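Local coordinates for protein KLLA0C04147p (Kluyveromyces lactis, PDB 5WVR) that probably binds sterols and transfers them between membranes, its chain here being the oxysterol-binding domain, with cholesterol held inside, at residues A[73-78]-A[111-116]; A[178-183]-A[208-213]. All coordinates share one frame; numbering follows the deposited sequence.

Interaction 1: A[73-78]-A[111-116]. With CLR (cholesterol), chain B.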
# COMPACT_ATOMS: atom_id res chain seq x y z
N LEU A 73 5.45 5.03 3.98
CA LEU A 73 5.57 5.09 2.52
C LEU A 73 5.75 3.70 1.91
O LEU A 73 5.24 3.42 0.82
CB LEU A 73 6.74 5.99 2.13
CG LEU A 73 6.60 7.42 2.65
CD1 LEU A 73 7.72 8.33 2.15
CD2 LEU A 73 5.21 7.97 2.28
N GLN A 74 6.49 2.83 2.58
CA GLN A 74 6.76 1.49 2.09
C GLN A 74 5.67 0.50 2.45
O GLN A 74 5.42 -0.42 1.68
CB GLN A 74 8.11 1.00 2.64
CG GLN A 74 9.25 1.91 2.17
CD GLN A 74 10.54 1.79 2.96
OE1 GLN A 74 10.56 1.70 4.19
NE2 GLN A 74 11.64 1.83 2.24
N ARG A 75 5.01 0.66 3.61
CA ARG A 75 3.83 -0.16 3.88
C ARG A 75 2.77 0.01 2.79
O ARG A 75 2.14 -0.96 2.36
CB ARG A 75 3.25 0.18 5.26
CG ARG A 75 4.08 -0.26 6.43
CD ARG A 75 4.46 -1.71 6.31
NE ARG A 75 3.32 -2.57 6.60
CZ ARG A 75 3.06 -3.06 7.80
NH1 ARG A 75 3.84 -2.76 8.83
NH2 ARG A 75 2.02 -3.84 7.99
N VAL A 76 2.57 1.25 2.34
CA VAL A 76 1.61 1.51 1.27
C VAL A 76 2.04 0.83 -0.03
O VAL A 76 1.20 0.30 -0.78
CB VAL A 76 1.47 3.04 1.10
CG1 VAL A 76 0.70 3.37 -0.14
CG2 VAL A 76 0.76 3.58 2.31
N ALA A 77 3.35 0.81 -0.30
CA ALA A 77 3.91 0.07 -1.41
C ALA A 77 3.69 -1.43 -1.29
O ALA A 77 3.82 -2.13 -2.29
CB ALA A 77 5.40 0.37 -1.54
N GLU A 78 3.36 -1.95 -0.11
CA GLU A 78 3.03 -3.37 -0.06
C GLU A 78 1.67 -3.69 -0.68
O GLU A 78 1.35 -4.87 -0.84
CB GLU A 78 3.10 -3.88 1.39
CG GLU A 78 4.50 -3.75 1.99
CD GLU A 78 4.59 -4.36 3.37
OE1 GLU A 78 3.82 -5.32 3.63
OE2 GLU A 78 5.40 -3.86 4.20
N ALA A 111 -2.66 -9.85 3.91
CA ALA A 111 -1.96 -10.98 4.50
C ALA A 111 -0.66 -10.56 5.16
O ALA A 111 -0.25 -11.15 6.17
CB ALA A 111 -1.67 -12.04 3.44
N SER A 112 0.04 -9.59 4.57
CA SER A 112 1.32 -9.09 5.06
C SER A 112 1.21 -8.30 6.36
O SER A 112 2.26 -8.00 6.94
CB SER A 112 1.95 -8.20 4.01
OG SER A 112 1.07 -7.11 3.74
N THR A 113 0.00 -7.92 6.79
CA THR A 113 -0.15 -7.17 8.04
C THR A 113 -0.12 -8.07 9.28
O THR A 113 0.14 -7.57 10.38
CB THR A 113 -1.45 -6.34 8.03
OG1 THR A 113 -2.61 -7.19 8.12
CG2 THR A 113 -1.55 -5.50 6.75
N VAL A 114 -0.36 -9.37 9.12
CA VAL A 114 -0.36 -10.28 10.27
C VAL A 114 1.01 -10.33 10.93
O VAL A 114 2.04 -10.32 10.26
CB VAL A 114 -0.77 -11.69 9.81
CG1 VAL A 114 -0.88 -12.62 11.00
CG2 VAL A 114 -2.06 -11.64 9.01
N LYS A 115 1.02 -10.46 12.23
CA LYS A 115 2.25 -10.59 12.98
C LYS A 115 3.17 -9.41 13.02
O LYS A 115 4.23 -9.50 13.50
CB LYS A 115 3.02 -11.83 12.58
CG LYS A 115 2.39 -13.10 13.05
CD LYS A 115 2.83 -14.24 12.18
CE LYS A 115 4.27 -14.65 12.47
NZ LYS A 115 5.04 -15.12 11.29
N ARG A 116 2.75 -8.30 12.50
CA ARG A 116 3.54 -7.07 12.59
C ARG A 116 2.76 -6.03 13.41
O ARG A 116 2.25 -5.04 12.89
CB ARG A 116 3.89 -6.57 11.21
CG ARG A 116 4.94 -7.45 10.51
CD ARG A 116 4.79 -7.33 9.05
NE ARG A 116 5.38 -6.11 8.51
CZ ARG A 116 5.39 -5.83 7.22
NH1 ARG A 116 4.82 -6.66 6.35
NH2 ARG A 116 5.96 -4.72 6.78
C1 CLR B . -2.73 -1.72 5.90
C2 CLR B . -2.83 -1.70 4.37
C3 CLR B . -3.02 -0.27 3.85
C4 CLR B . -1.82 0.58 4.26
C5 CLR B . -1.58 0.49 5.77
C6 CLR B . -1.41 1.66 6.51
C7 CLR B . -1.23 1.75 7.88
C8 CLR B . -0.86 0.40 8.52
C9 CLR B . -1.72 -0.74 7.97
C10 CLR B . -1.57 -0.89 6.45
C11 CLR B . -1.47 -2.05 8.73
C12 CLR B . -1.58 -1.89 10.25
C13 CLR B . -0.63 -0.79 10.75
C14 CLR B . -1.04 0.50 10.04
C15 CLR B . -0.19 1.54 10.77
C16 CLR B . -0.48 1.15 12.22
C17 CLR B . -0.89 -0.32 12.19
C18 CLR B . 0.84 -1.15 10.51
C19 CLR B . -0.23 -1.56 6.11
C20 CLR B . -0.22 -1.14 13.30
C21 CLR B . -0.78 -2.56 13.33
C22 CLR B . -0.44 -0.46 14.66
C23 CLR B . 0.69 -0.73 15.66
C24 CLR B . 0.64 0.23 16.85
C25 CLR B . 1.76 -0.01 17.86
C26 CLR B . 1.60 -1.35 18.58
C27 CLR B . 1.86 1.13 18.88
O1 CLR B . -3.13 -0.28 2.43
O HOH W 1 1.03 -4.79 10.44
O HOH W 2 3.55 -3.18 11.53
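Arg75 and Arg116 reach toward each other from opposite directions and lay their guanidinium groups flat together, centres 3.7 Å apart and planes 26° from parallel, an offset stack of two like charges. The like charges are probably offset by Glu78 and by Glu68, which salt-bridges both arginines. The carboxylate of Glu78 is nearly coplanar with the Arg116 guanidinium and gripped end-on by it: NH2 of Arg116 gives OE2 of Glu78 a bond of 2.8 Å, close to the guanidinium plane, and NH1 gives OE1 a longer one of 3.2 Å, both on syn lone pairs. Toward Arg75 the same OE2 acts through charge alone, lying well out of that guanidinium plane. The chain of Arg75 folds at chi2 (-51°) and chi3 (-75°), which turns its head across toward the 111-116 loop. In this OSBP-family fold helix 72-77 and the 111-116 loop meet beside the bound sterol: the guanidinium face turned from Arg116 lies over methyl C18 of cholesterol, NH2 of Arg75 comes 3.7 Å from C19, and CG2 of Thr113 rests 4.0 Å from C11. Two waters sit at the edge of the Arg75 guanidinium; one accepts from NH1 at 2.7 Å and the other from NH2, and both are also near the carbonyl oxygen of Arg116. NH1 of Arg116 additionally reaches back to the carbonyl oxygen of Ser112, at 2.9 Å.

Interaction 2: A[178-183]-A[208-213]. With CLR (cholesterol), chain B; SO4 (sulfate ion), chain C.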
# COMPACT_ATOMS: atom_id res chain seq x y z
N PHE A 178 -6.97 -0.56 19.27
CA PHE A 178 -6.35 0.50 18.49
C PHE A 178 -6.98 0.45 17.10
O PHE A 178 -6.83 -0.56 16.40
CB PHE A 178 -4.83 0.30 18.43
CG PHE A 178 -4.04 1.58 18.49
CD1 PHE A 178 -4.47 2.70 17.80
CD2 PHE A 178 -2.87 1.65 19.23
CE1 PHE A 178 -3.75 3.87 17.87
CE2 PHE A 178 -2.15 2.82 19.29
CZ PHE A 178 -2.59 3.93 18.61
N ASP A 179 -7.69 1.50 16.70
CA ASP A 179 -8.45 1.52 15.45
C ASP A 179 -7.78 2.43 14.43
O ASP A 179 -7.30 3.51 14.79
CB ASP A 179 -9.88 2.01 15.70
CG ASP A 179 -10.87 1.55 14.61
OD1 ASP A 179 -10.86 0.36 14.23
OD2 ASP A 179 -11.66 2.39 14.14
N PHE A 180 -7.78 2.00 13.15
CA PHE A 180 -7.18 2.75 12.04
C PHE A 180 -8.17 2.82 10.88
O PHE A 180 -8.59 1.78 10.36
CB PHE A 180 -5.84 2.12 11.58
CG PHE A 180 -4.83 1.96 12.70
CD1 PHE A 180 -4.93 0.92 13.60
CD2 PHE A 180 -3.77 2.86 12.84
CE1 PHE A 180 -4.02 0.80 14.64
CE2 PHE A 180 -2.86 2.74 13.86
CZ PHE A 180 -2.97 1.72 14.76
N LYS A 181 -8.57 4.03 10.50
CA LYS A 181 -9.45 4.24 9.35
C LYS A 181 -8.69 4.90 8.21
O LYS A 181 -7.84 5.77 8.43
CB LYS A 181 -10.68 5.10 9.74
CG LYS A 181 -11.50 4.50 10.90
CD LYS A 181 -12.66 5.38 11.32
CE LYS A 181 -13.86 4.53 11.77
NZ LYS A 181 -13.57 3.72 12.99
N HIS A 182 -8.99 4.48 6.98
CA HIS A 182 -8.28 4.94 5.80
C HIS A 182 -9.21 5.86 5.03
O HIS A 182 -10.18 5.41 4.40
CB HIS A 182 -7.76 3.76 4.98
CG HIS A 182 -6.79 2.91 5.75
ND1 HIS A 182 -5.45 2.83 5.43
CD2 HIS A 182 -6.96 2.14 6.84
CE1 HIS A 182 -4.84 2.03 6.29
NE2 HIS A 182 -5.73 1.61 7.17
N LEU A 183 -8.94 7.15 5.10
CA LEU A 183 -9.86 8.17 4.64
C LEU A 183 -9.72 8.49 3.16
O LEU A 183 -10.65 9.06 2.58
CB LEU A 183 -9.66 9.45 5.46
CG LEU A 183 -9.78 9.24 6.97
CD1 LEU A 183 -9.72 10.56 7.70
CD2 LEU A 183 -11.05 8.50 7.34
N ASN A 208 -8.38 -1.19 9.90
CA ASN A 208 -7.56 -2.11 10.68
C ASN A 208 -7.78 -1.82 12.16
O ASN A 208 -8.18 -0.73 12.55
CB ASN A 208 -6.08 -1.96 10.36
CG ASN A 208 -5.86 -1.41 8.98
OD1 ASN A 208 -5.42 -0.27 8.83
ND2 ASN A 208 -6.17 -2.20 7.95
N GLN A 209 -7.53 -2.83 12.99
CA GLN A 209 -7.50 -2.60 14.42
C GLN A 209 -6.51 -3.56 15.04
O GLN A 209 -6.28 -4.66 14.53
CB GLN A 209 -8.89 -2.74 15.08
CG GLN A 209 -9.62 -4.08 14.89
CD GLN A 209 -10.93 -4.14 15.65
OE1 GLN A 209 -11.21 -3.28 16.48
NE2 GLN A 209 -11.75 -5.15 15.37
N VAL A 210 -5.87 -3.10 16.11
CA VAL A 210 -5.11 -3.99 16.98
C VAL A 210 -6.04 -4.37 18.12
O VAL A 210 -6.58 -3.49 18.79
CB VAL A 210 -3.85 -3.31 17.51
CG1 VAL A 210 -3.08 -4.28 18.35
CG2 VAL A 210 -3.00 -2.80 16.35
N VAL A 211 -6.27 -5.67 18.30
CA VAL A 211 -7.07 -6.20 19.38
C VAL A 211 -6.24 -7.23 20.14
O VAL A 211 -5.08 -7.47 19.81
CB VAL A 211 -8.39 -6.84 18.88
CG1 VAL A 211 -9.29 -5.80 18.24
CG2 VAL A 211 -8.06 -7.95 17.93
N GLY A 212 -6.87 -7.87 21.12
CA GLY A 212 -6.15 -8.74 22.02
C GLY A 212 -5.19 -8.02 22.93
O GLY A 212 -4.35 -8.67 23.57
N ILE A 213 -5.26 -6.69 23.00
CA ILE A 213 -4.33 -5.94 23.84
C ILE A 213 -4.57 -6.27 25.30
O ILE A 213 -3.62 -6.51 26.06
CB ILE A 213 -4.47 -4.43 23.57
CG1 ILE A 213 -4.07 -4.13 22.12
CG2 ILE A 213 -3.63 -3.63 24.53
CD1 ILE A 213 -4.40 -2.69 21.69
C1 CLR B . -2.73 -1.72 5.90
C2 CLR B . -2.83 -1.70 4.37
C3 CLR B . -3.02 -0.27 3.85
C4 CLR B . -1.82 0.58 4.26
C5 CLR B . -1.58 0.49 5.77
C6 CLR B . -1.41 1.66 6.51
C7 CLR B . -1.23 1.75 7.88
C8 CLR B . -0.86 0.40 8.52
C9 CLR B . -1.72 -0.74 7.97
C10 CLR B . -1.57 -0.89 6.45
C11 CLR B . -1.47 -2.05 8.73
C12 CLR B . -1.58 -1.89 10.25
C13 CLR B . -0.63 -0.79 10.75
C14 CLR B . -1.04 0.50 10.04
C15 CLR B . -0.19 1.54 10.77
C16 CLR B . -0.48 1.15 12.22
C17 CLR B . -0.89 -0.32 12.19
C18 CLR B . 0.84 -1.15 10.51
C19 CLR B . -0.23 -1.56 6.11
C20 CLR B . -0.22 -1.14 13.30
C21 CLR B . -0.78 -2.56 13.33
C22 CLR B . -0.44 -0.46 14.66
C23 CLR B . 0.69 -0.73 15.66
C24 CLR B . 0.64 0.23 16.85
C25 CLR B . 1.76 -0.01 17.86
C26 CLR B . 1.60 -1.35 18.58
C27 CLR B . 1.86 1.13 18.88
O1 CLR B . -3.13 -0.28 2.43
S SO4 C . -9.55 -7.92 23.66
O1 SO4 C . -8.27 -8.19 24.29
O2 SO4 C . -9.40 -7.96 22.19
O3 SO4 C . -10.53 -8.92 24.09
O4 SO4 C . -10.04 -6.61 24.10
O HOH W 3 -11.84 -0.52 16.57
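Strands 178-182 and 208-211 run antiparallel, their axes 4.6 Å apart at closest approach and their directions 173° from each other, with Phe178-Val210 and Phe180-Asn208 as hydrogen-bonded pairs flanking the non-hydrogen-bonded pair Asp179-Gln209. Side chains consequently alternate between two very different faces. On one, Phe178, Phe180, Asn208 and Val210 point toward the sterol. Phe180 turns a ring face to cholesterol, its CE2 lying 3.3 Å from C16, while its ring edge is directed at the carbonyl oxygen of Asn208 in the neighbouring strand; CZ of Phe180 in turn sits over a face of the Phe178 ring. Val210 continues this apolar surface: CG2 approaches C21 of cholesterol at 3.8 Å, and CB packs against CB of Phe178 at 3.9 Å. Farther along, the imidazole of His182 meets the amide of Asn208 almost perpendicularly, the two planes 84° apart. NE2 of His182 donates to OD1 of Asn208, with the oxygen in the ring plane, although the modelled length of 2.5 Å is doubtful; CE1 at the ring edge lies 3.5 Å from C6 of the sterol. Asn222 accepts from the other end of that amide, leaving both of its polar atoms satisfied beside a hydrophobic ligand. The opposite face is polar. Asp179 is salt-bridged to Lys181 through OD2 and bonded to Tyr223 through OD1; a water donates to OE1 of Gln209 and, weakly, to OD1 of Asp179, while NE2 of Gln209 is held by Asp221. Beyond the strand, Gly212 N binds a sulfate ion, probably from the crystallisation liquor. Such a two-sided beta hairpin, mainly apolar and aromatic toward the sterol, with the His182-Asn208 pair set among them, and polar on the other face, is a wall of the sterol tunnel characteristic of the OSBP-related domain.

How the interactions relate
Both contacts are buried and touch the one cholesterol, yet they join different parts of the fold. The centre of interaction 1 lies about 7 Å from that of the chain, where a helix meets a loop; the centre of interaction 2 lies about 16 Å from it, where two neighbouring strands of a hairpin pair and present a polar, partly exposed outer face. Their nearest atoms are about 6 Å apart: they do not touch, but share cholesterol and are bridged by Asn222, which bonds Thr113 and Asn208. The chemistry follows the place: interaction 1 relies on charged side chains, bridging waters and no backbone bonding between its segments, whereas interaction 2 is built on backbone hydrogen bonds, with aromatic and aliphatic groups facing the ligand.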